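Cellulase CEL9M (Clostridium cellulolyticum, PDB 1IA6) probably hydrolyses internal beta-1,4-glucosidic linkages of cellulose, lichenin and cereal beta-glucans as a family 9 glycoside hydrolase. Local coordinates at residues T8-D12 against I351-G355; K62-P66 against G200-A206; G68-A72 against E157-A161; H364-Y370 against P380-L385. One frame throughout, in Å; residues are numbered along the deposited sequence.

Interaction 1 of 4, residues T8-D12 against I351-G355; sequences TALKD and IIGYG
The ring of Tyr-354 meets helix 6-15 with its CD2-CE2 side. At its edge, in the ring plane, stands Asp-12 OD2, 3.7 Å from Tyr-354 CD2, with the carboxylate turned 78° against the ring. Thr-8 CG2 also lies at the edge, whereas the backbone N of Ala-9 comes in obliquely, 3.5 Å from Tyr-354 CE2. The methyl of Ala-9 packs against the same ring carbon, CB to CE2 3.6 Å, and also meets Ile-351 CD1 more loosely, at 4.3 Å. With CG anti to the backbone N (chi1 173°), the tyrosine reaches across to the helix, and its OH is hydrogen-bonded to the carbonyl O of Asp-5. The loop residues Ile-351 to Tyr-354 form a type II beta turn with Gly-353 at positive phi. This turn presents Gly-353 O to a water that donates both to it (2.8 Å) and to Asp-12 OD2 (2.6 Å). Leu-341 of helix 327-341 touches both Ala-9 and Tyr-354. No direct hydrogen bond joins the two segments; the N-terminal helix is held to the turn by apolar packing beside a water-bridged carboxylate, whose negative charge probably favours the positive rim of the tyrosine ring.

Interaction 2 of 4, residues K62-P66 against G200-A206; sequences KFGLP and GQSFYQA
Phe-63, Phe-203 and Tyr-204 form an aromatic cluster. Phe-63 presents one ring face to Tyr-204, whose CD2 sits 3.7 Å above the plane toward the rim; the two rings are inclined at 56°, with CD2 of Phe-63 3.6 Å from CE2 of Tyr-204. At its far end, Phe-63 CZ touches Phe-203 CD2, also at 3.6 Å, and here the planes make 47°. Both pairs are oblique. A CH-pi contact follows: Pro-66 CG lies over the centre of the Tyr-204 ring, 3.7 Å from its centroid and 10° off the normal. Phe-63 is the N-cap of helix 64-80, and Pro-66 belongs to its first turn, so the loop between helices 174-193 and 210-224 is packed against a helix start in the (alpha/alpha)6 barrel of family 9 catalytic modules. The one aliphatic pair is Leu-65 CD2 with Ala-206 CB, 3.9 Å apart, close to the calcium ligands Asp-212 and Asp-257. Among the polar groups, Tyr-204 OH is hydrogen-bonded to Asp-56, while within the loop Tyr-204 N bonds to Gly-200 O at 3.0 Å. Gln-201 sets OE1 at the edge of the Phe-63 ring, and its amide is held by Glu-121, Gln-118 and the backbone N of Gly-122.

Interaction 3 of 4, residues G68-A72 against E157-A161; sequences GYSAA and ETSAA
Gly-68 and Ala-72 lie one helical turn apart on helix 64-80, which runs nearly alongside helix 152-169 in the (alpha/alpha)6 barrel, the local N-to-C directions differing by 26° and the axes approaching to 7.7 Å. At this separation the backbones almost touch: the CA atoms of Ala-72 and Ala-161 are 3.9 Å apart, and those of Gly-68 and Thr-158 4.6 Å. Small residues make such closeness possible. Gly-68 has no side chain to hold off Glu-157 and Thr-158, and alanines meet further along. The Ala-161 methyl sits at the middle of the contact, its CB 3.6 Å from Ala-71 CB and equally close to the backbone N of Ala-72. The methyl of Ala-72 touches Ala-160 CB and the carboxylate of Glu-157, with CB 3.7 Å from OE1. The glutamate chain bends at chi2 (-51°), folding its head back over Tyr-69 and Ala-72. Its other oxygen, OE2, is close to OD1 of the calcium ligand Asp-212, so the two acids may share a proton. No direct hydrogen bond crosses the interface, but a water donates to both Ala-71 O and Ala-161 O. Around this pair, Phe-105 of helix 91-107 touches Ala-71, Thr-158 and Ala-161, Trp-215 of helix 210-224 packs on Glu-157 and Ala-160, and helix 413-429 meets Tyr-69 and Ser-70.

Interaction 4 of 4, residues H364-Y370 against P380-L385; sequences HRAANGY and PAKHLL
Ala-367 O and Asn-368 O, at the C-terminal end of the short helix 365-368, accept backbone hydrogen bonds from the loop 380-385, tying it back onto a helix with His-364 at its N-cap and an Asx turn at its exit. The bond from His-383 N to Ala-367 O (3.0 Å) lies in the carbonyl plane, whereas Lys-382 N approaches Asn-368 O at 2.9 Å from above it. ND1 of His-364 accepts from Ala-367 N in the ring plane, and NE2 is bonded to Asn-20. These two bonds fix the imidazole rotation, and Leu-385 lies on one face, with CD1 over the centre, 4.1 Å from the centroid. Ala-367 CB packs on Leu-385 CB. Gly-369 then turns the chain at positive phi, and Asn-368 OD1 accepts from Tyr-370 N. Lys-382 bends at chi3 (-60°), which brings CE over the Tyr-370 ring face, 3.5 Å from CE1, in a CH-pi contact; NZ adds an off-centre cation-pi contact and donates to Gly-369 O at 3.1 Å. The His-383 ring, stacked on Trp-34, has Ala-366 O at its edge. The side chain of Pro-380 lies about 8 Å from that of Asp-401, the predicted active-site residue. Pro-380 O stands at the Tyr-370 ring edge, 3.4 Å from CE2, and accepts from a water whose oxygen is 2.9 Å from Tyr-370 OH, to which it is also hydrogen-bonded.

From the N terminus, helix 6-15 opens the longest loop, which interaction 1 closes at residues 351-355. Interaction 2 is nested within it, joining the start of helix 64-80 to the loop 200-206, and interaction 3 is nested again inside interaction 2, pairing the same helix with helix 152-169. Those two contacts touch through Leu-65 and Glu-157, near the calcium site. Interaction 4 follows in series, a short closure of residues 364-370 on 380-385, and it meets interaction 1 where Ile-352 and Gly-353 pack on Leu-384 and Leu-385. Interactions 1 and 2 lie on opposite sides of the chain's centre, about 28 Å apart between centres.

Interaction 1 of 4, residues T8-D12 against I351-G355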
# COMPACT_ATOMS: atom_id res chain seq x y z
N THR A 8 3.69 1.60 -19.44
CA THR A 8 4.83 0.78 -19.04
C THR A 8 5.13 0.97 -17.56
O THR A 8 5.49 0.02 -16.86
CB THR A 8 6.08 1.12 -19.87
OG1 THR A 8 5.83 0.83 -21.25
CG2 THR A 8 7.28 0.30 -19.41
N ALA A 9 4.98 2.19 -17.07
CA ALA A 9 5.24 2.46 -15.65
C ALA A 9 4.24 1.67 -14.81
O ALA A 9 4.60 1.11 -13.78
CB ALA A 9 5.11 3.96 -15.37
N LEU A 10 2.99 1.64 -15.25
CA LEU A 10 1.96 0.90 -14.51
C LEU A 10 2.33 -0.57 -14.42
O LEU A 10 2.32 -1.16 -13.34
CB LEU A 10 0.60 1.04 -15.20
CG LEU A 10 -0.54 0.24 -14.55
CD1 LEU A 10 -0.73 0.69 -13.10
CD2 LEU A 10 -1.82 0.44 -15.34
N LYS A 11 2.67 -1.17 -15.56
CA LYS A 11 3.06 -2.58 -15.60
C LYS A 11 4.21 -2.84 -14.63
O LYS A 11 4.18 -3.80 -13.86
CB LYS A 11 3.50 -2.99 -17.00
CG LYS A 11 3.92 -4.46 -17.08
CD LYS A 11 4.52 -4.83 -18.44
CE LYS A 11 5.89 -4.21 -18.63
NZ LYS A 11 6.54 -4.65 -19.90
N ASP A 12 5.22 -1.98 -14.67
CA ASP A 12 6.37 -2.14 -13.78
C ASP A 12 5.99 -2.02 -12.31
O ASP A 12 6.46 -2.81 -11.50
CB ASP A 12 7.45 -1.10 -14.08
CG ASP A 12 8.13 -1.31 -15.42
OD1 ASP A 12 8.08 -2.44 -15.96
OD2 ASP A 12 8.73 -0.34 -15.93
N ILE A 351 11.48 5.40 -10.43
CA ILE A 351 10.96 4.04 -10.48
C ILE A 351 12.10 3.21 -11.04
O ILE A 351 12.52 3.40 -12.18
CB ILE A 351 9.74 3.92 -11.41
CG1 ILE A 351 8.56 4.73 -10.87
CG2 ILE A 351 9.33 2.46 -11.54
CD1 ILE A 351 7.34 4.70 -11.77
N ILE A 352 12.63 2.29 -10.24
CA ILE A 352 13.73 1.46 -10.69
C ILE A 352 13.35 0.62 -11.92
O ILE A 352 12.26 0.06 -11.98
CB ILE A 352 14.22 0.53 -9.56
CG1 ILE A 352 14.81 1.37 -8.42
CG2 ILE A 352 15.26 -0.46 -10.08
CD1 ILE A 352 15.21 0.56 -7.20
N GLY A 353 14.26 0.55 -12.89
CA GLY A 353 13.99 -0.24 -14.08
C GLY A 353 13.15 0.45 -15.14
O GLY A 353 12.86 -0.14 -16.19
N TYR A 354 12.75 1.69 -14.87
CA TYR A 354 11.95 2.46 -15.82
C TYR A 354 12.67 3.76 -16.15
O TYR A 354 13.35 4.33 -15.31
CB TYR A 354 10.57 2.76 -15.22
CG TYR A 354 9.72 3.71 -16.05
CD1 TYR A 354 9.96 5.08 -16.05
CD2 TYR A 354 8.69 3.22 -16.85
CE1 TYR A 354 9.19 5.95 -16.82
CE2 TYR A 354 7.91 4.08 -17.63
CZ TYR A 354 8.18 5.44 -17.61
OH TYR A 354 7.42 6.29 -18.38
N GLY A 355 12.52 4.22 -17.39
CA GLY A 355 13.14 5.47 -17.78
C GLY A 355 14.65 5.48 -17.79
O GLY A 355 15.28 4.54 -18.25
O HOH W 1 10.58 -0.49 -17.69

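Interaction 2 of 4, residues K62-P66 against G200-A206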
# COMPACT_ATOMS: atom_id res chain seq x y z
N LYS A 62 6.54 -9.50 8.12
CA LYS A 62 5.22 -9.23 7.57
C LYS A 62 4.47 -8.45 8.65
O LYS A 62 4.01 -9.02 9.64
CB LYS A 62 4.52 -10.55 7.22
CG LYS A 62 5.33 -11.38 6.22
CD LYS A 62 4.61 -12.60 5.67
CE LYS A 62 4.50 -13.71 6.70
NZ LYS A 62 4.09 -14.99 6.05
N PHE A 63 4.41 -7.13 8.47
CA PHE A 63 3.75 -6.21 9.39
C PHE A 63 2.29 -6.03 8.99
O PHE A 63 2.01 -5.59 7.88
CB PHE A 63 4.45 -4.85 9.38
CG PHE A 63 5.79 -4.83 10.07
CD1 PHE A 63 5.87 -4.90 11.45
CD2 PHE A 63 6.96 -4.72 9.33
CE1 PHE A 63 7.11 -4.85 12.10
CE2 PHE A 63 8.21 -4.68 9.97
CZ PHE A 63 8.28 -4.74 11.35
N GLY A 64 1.38 -6.33 9.90
CA GLY A 64 -0.05 -6.24 9.61
C GLY A 64 -0.68 -4.96 9.08
O GLY A 64 -1.51 -5.02 8.17
N LEU A 65 -0.31 -3.80 9.62
CA LEU A 65 -0.94 -2.58 9.16
C LEU A 65 -0.58 -2.22 7.72
O LEU A 65 -1.47 -2.04 6.89
CB LEU A 65 -0.63 -1.41 10.10
CG LEU A 65 -1.39 -0.10 9.82
CD1 LEU A 65 -2.87 -0.38 9.58
CD2 LEU A 65 -1.22 0.84 11.01
N PRO A 66 0.72 -2.12 7.40
CA PRO A 66 1.04 -1.79 6.01
C PRO A 66 0.65 -2.91 5.04
O PRO A 66 0.41 -2.65 3.86
CB PRO A 66 2.55 -1.53 6.05
CG PRO A 66 3.02 -2.31 7.24
CD PRO A 66 1.92 -2.09 8.25
N GLY A 200 2.78 -2.71 16.21
CA GLY A 200 3.69 -2.74 15.07
C GLY A 200 5.11 -2.48 15.53
O GLY A 200 5.96 -2.04 14.75
N GLN A 201 5.37 -2.76 16.80
CA GLN A 201 6.68 -2.53 17.39
C GLN A 201 7.01 -1.06 17.20
O GLN A 201 6.10 -0.23 17.13
CB GLN A 201 7.73 -3.43 16.74
CG GLN A 201 7.46 -4.92 16.92
CD GLN A 201 8.64 -5.80 16.54
OE1 GLN A 201 8.81 -6.18 15.38
NE2 GLN A 201 9.49 -6.10 17.52
N SER A 202 8.29 -0.71 17.12
CA SER A 202 8.65 0.70 16.94
C SER A 202 8.70 1.06 15.46
O SER A 202 8.93 2.21 15.10
CB SER A 202 10.00 0.98 17.59
OG SER A 202 11.03 0.23 16.97
N PHE A 203 8.47 0.07 14.61
CA PHE A 203 8.53 0.25 13.17
C PHE A 203 7.27 0.87 12.60
O PHE A 203 7.32 1.75 11.73
CB PHE A 203 8.82 -1.09 12.50
CG PHE A 203 10.08 -1.73 13.01
CD1 PHE A 203 11.32 -1.23 12.67
CD2 PHE A 203 10.01 -2.81 13.89
CE1 PHE A 203 12.49 -1.77 13.20
CE2 PHE A 203 11.17 -3.36 14.43
CZ PHE A 203 12.41 -2.84 14.08
N TYR A 204 6.12 0.40 13.07
CA TYR A 204 4.85 0.93 12.61
C TYR A 204 3.98 1.30 13.80
O TYR A 204 3.09 0.55 14.20
CB TYR A 204 4.15 -0.10 11.72
CG TYR A 204 4.78 -0.18 10.34
CD1 TYR A 204 4.49 0.77 9.37
CD2 TYR A 204 5.72 -1.17 10.04
CE1 TYR A 204 5.11 0.74 8.12
CE2 TYR A 204 6.34 -1.21 8.80
CZ TYR A 204 6.04 -0.25 7.84
OH TYR A 204 6.65 -0.27 6.61
N GLN A 205 4.28 2.45 14.39
CA GLN A 205 3.54 2.95 15.54
C GLN A 205 2.28 3.68 15.07
O GLN A 205 2.36 4.80 14.56
CB GLN A 205 4.43 3.87 16.36
CG GLN A 205 5.57 3.14 17.04
CD GLN A 205 6.55 4.07 17.72
OE1 GLN A 205 7.41 4.67 17.06
NE2 GLN A 205 6.42 4.21 19.03
N ALA A 206 1.13 3.04 15.25
CA ALA A 206 -0.14 3.61 14.82
C ALA A 206 -0.70 4.61 15.82
O ALA A 206 -0.42 4.53 17.02
CB ALA A 206 -1.15 2.50 14.58

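Interaction 3 of 4, residues G68-A72 against E157-A161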
# COMPACT_ATOMS: atom_id res chain seq x y z
N GLY A 68 -2.11 -4.75 5.23
CA GLY A 68 -3.53 -4.53 4.96
C GLY A 68 -3.79 -3.27 4.16
O GLY A 68 -4.60 -3.26 3.23
N TYR A 69 -3.11 -2.19 4.53
CA TYR A 69 -3.25 -0.91 3.82
C TYR A 69 -2.91 -1.09 2.34
O TYR A 69 -3.65 -0.67 1.46
CB TYR A 69 -2.29 0.12 4.43
CG TYR A 69 -2.07 1.35 3.57
CD1 TYR A 69 -2.97 2.40 3.57
CD2 TYR A 69 -0.95 1.44 2.73
CE1 TYR A 69 -2.78 3.53 2.77
CE2 TYR A 69 -0.75 2.56 1.92
CZ TYR A 69 -1.66 3.59 1.94
OH TYR A 69 -1.48 4.70 1.14
N SER A 70 -1.77 -1.72 2.08
CA SER A 70 -1.32 -1.94 0.71
C SER A 70 -2.33 -2.74 -0.10
O SER A 70 -2.65 -2.38 -1.23
CB SER A 70 0.04 -2.63 0.71
OG SER A 70 1.02 -1.77 1.26
N ALA A 71 -2.85 -3.82 0.48
CA ALA A 71 -3.83 -4.64 -0.20
C ALA A 71 -5.10 -3.84 -0.48
O ALA A 71 -5.73 -4.00 -1.53
CB ALA A 71 -4.17 -5.88 0.64
N ALA A 72 -5.49 -2.99 0.46
CA ALA A 72 -6.69 -2.18 0.30
C ALA A 72 -6.53 -1.11 -0.78
O ALA A 72 -7.46 -0.88 -1.56
CB ALA A 72 -7.07 -1.52 1.63
N GLU A 157 -8.33 -2.34 7.92
CA GLU A 157 -7.69 -2.26 6.62
C GLU A 157 -7.76 -3.61 5.92
O GLU A 157 -7.95 -3.69 4.71
CB GLU A 157 -6.24 -1.79 6.74
CG GLU A 157 -6.09 -0.30 7.06
CD GLU A 157 -6.89 0.59 6.11
OE1 GLU A 157 -6.93 0.30 4.90
OE2 GLU A 157 -7.47 1.59 6.58
N THR A 158 -7.60 -4.68 6.70
CA THR A 158 -7.66 -6.03 6.15
C THR A 158 -9.08 -6.31 5.67
O THR A 158 -9.29 -6.89 4.61
CB THR A 158 -7.23 -7.07 7.21
OG1 THR A 158 -5.93 -6.73 7.71
CG2 THR A 158 -7.17 -8.47 6.60
N SER A 159 -10.06 -5.86 6.46
CA SER A 159 -11.46 -6.03 6.09
C SER A 159 -11.73 -5.33 4.76
O SER A 159 -12.36 -5.89 3.86
CB SER A 159 -12.36 -5.45 7.18
OG SER A 159 -13.73 -5.51 6.82
N ALA A 160 -11.25 -4.09 4.63
CA ALA A 160 -11.47 -3.32 3.41
C ALA A 160 -10.82 -4.02 2.22
O ALA A 160 -11.40 -4.07 1.14
CB ALA A 160 -10.90 -1.91 3.57
N ALA A 161 -9.62 -4.55 2.42
CA ALA A 161 -8.92 -5.24 1.34
C ALA A 161 -9.72 -6.46 0.89
O ALA A 161 -9.79 -6.76 -0.30
CB ALA A 161 -7.53 -5.68 1.81
O HOH W 2 -8.06 -5.73 -2.20

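Interaction 4 of 4, residues H364-Y370 against P380-L385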
# COMPACT_ATOMS: atom_id res chain seq x y z
N HIS A 364 17.20 -3.08 -0.38
CA HIS A 364 16.40 -4.29 -0.52
C HIS A 364 17.34 -5.50 -0.50
O HIS A 364 18.19 -5.65 -1.37
CB HIS A 364 15.63 -4.20 -1.84
CG HIS A 364 14.57 -5.25 -2.02
ND1 HIS A 364 14.85 -6.51 -2.50
CD2 HIS A 364 13.24 -5.22 -1.82
CE1 HIS A 364 13.73 -7.21 -2.59
NE2 HIS A 364 12.74 -6.44 -2.18
N ARG A 365 17.17 -6.35 0.50
CA ARG A 365 18.03 -7.52 0.65
C ARG A 365 18.07 -8.47 -0.54
O ARG A 365 19.14 -8.81 -1.04
CB ARG A 365 17.67 -8.27 1.93
CG ARG A 365 18.07 -7.51 3.19
CD ARG A 365 17.48 -8.12 4.45
NE ARG A 365 17.97 -7.44 5.65
CZ ARG A 365 17.63 -6.21 6.02
NH1 ARG A 365 16.79 -5.48 5.28
NH2 ARG A 365 18.15 -5.68 7.12
N ALA A 366 16.90 -8.91 -1.01
CA ALA A 366 16.86 -9.84 -2.14
C ALA A 366 17.49 -9.25 -3.41
O ALA A 366 18.32 -9.90 -4.05
CB ALA A 366 15.42 -10.26 -2.41
N ALA A 367 17.10 -8.03 -3.76
CA ALA A 367 17.64 -7.38 -4.96
C ALA A 367 19.14 -7.13 -4.85
O ALA A 367 19.88 -7.29 -5.82
CB ALA A 367 16.90 -6.07 -5.23
N ASN A 368 19.60 -6.73 -3.67
CA ASN A 368 21.02 -6.46 -3.46
C ASN A 368 21.84 -7.69 -3.85
O ASN A 368 22.83 -7.58 -4.58
CB ASN A 368 21.27 -6.08 -2.00
CG ASN A 368 22.73 -5.78 -1.72
OD1 ASN A 368 23.45 -6.61 -1.19
ND2 ASN A 368 23.17 -4.58 -2.09
N GLY A 369 21.41 -8.86 -3.37
CA GLY A 369 22.07 -10.11 -3.72
C GLY A 369 23.39 -10.45 -3.05
O GLY A 369 23.99 -11.48 -3.37
N TYR A 370 23.85 -9.62 -2.13
CA TYR A 370 25.11 -9.87 -1.43
C TYR A 370 24.87 -10.11 0.06
O TYR A 370 23.75 -9.93 0.55
CB TYR A 370 26.05 -8.68 -1.60
CG TYR A 370 26.45 -8.42 -3.04
CD1 TYR A 370 27.33 -9.27 -3.70
CD2 TYR A 370 25.94 -7.32 -3.73
CE1 TYR A 370 27.69 -9.04 -5.03
CE2 TYR A 370 26.29 -7.09 -5.06
CZ TYR A 370 27.16 -7.95 -5.70
OH TYR A 370 27.51 -7.72 -7.01
N PRO A 380 26.59 -2.15 -5.60
CA PRO A 380 25.32 -1.91 -6.30
C PRO A 380 24.51 -3.19 -6.37
O PRO A 380 25.08 -4.28 -6.50
CB PRO A 380 25.77 -1.44 -7.68
CG PRO A 380 27.09 -0.78 -7.39
CD PRO A 380 27.73 -1.75 -6.44
N ALA A 381 23.19 -3.07 -6.28
CA ALA A 381 22.30 -4.23 -6.33
C ALA A 381 22.62 -5.14 -7.52
O ALA A 381 22.72 -4.69 -8.66
CB ALA A 381 20.85 -3.77 -6.40
N LYS A 382 22.76 -6.43 -7.24
CA LYS A 382 23.06 -7.43 -8.26
C LYS A 382 21.88 -7.64 -9.21
O LYS A 382 22.06 -7.86 -10.41
CB LYS A 382 23.43 -8.76 -7.60
CG LYS A 382 23.92 -9.84 -8.56
CD LYS A 382 24.21 -11.14 -7.82
CE LYS A 382 25.30 -10.96 -6.76
NZ LYS A 382 25.53 -12.21 -5.97
N HIS A 383 20.66 -7.55 -8.67
CA HIS A 383 19.45 -7.76 -9.46
C HIS A 383 18.64 -6.48 -9.66
O HIS A 383 18.66 -5.59 -8.81
CB HIS A 383 18.58 -8.82 -8.77
CG HIS A 383 19.31 -10.10 -8.49
ND1 HIS A 383 19.76 -10.93 -9.48
CD2 HIS A 383 19.67 -10.67 -7.32
CE1 HIS A 383 20.38 -11.97 -8.94
NE2 HIS A 383 20.33 -11.84 -7.63
N LEU A 384 17.94 -6.39 -10.78
CA LEU A 384 17.13 -5.22 -11.09
C LEU A 384 15.75 -5.32 -10.43
O LEU A 384 14.96 -6.21 -10.74
CB LEU A 384 16.96 -5.08 -12.61
CG LEU A 384 16.18 -3.85 -13.09
CD1 LEU A 384 16.94 -2.58 -12.73
CD2 LEU A 384 15.98 -3.92 -14.60
N LEU A 385 15.48 -4.39 -9.51
CA LEU A 385 14.21 -4.37 -8.78
C LEU A 385 13.17 -3.56 -9.56
O LEU A 385 12.76 -2.48 -9.14
CB LEU A 385 14.44 -3.76 -7.39
CG LEU A 385 13.29 -3.76 -6.37
CD1 LEU A 385 12.84 -5.18 -6.08
CD2 LEU A 385 13.76 -3.10 -5.08
O HOH W 3 26.87 -5.25 -8.32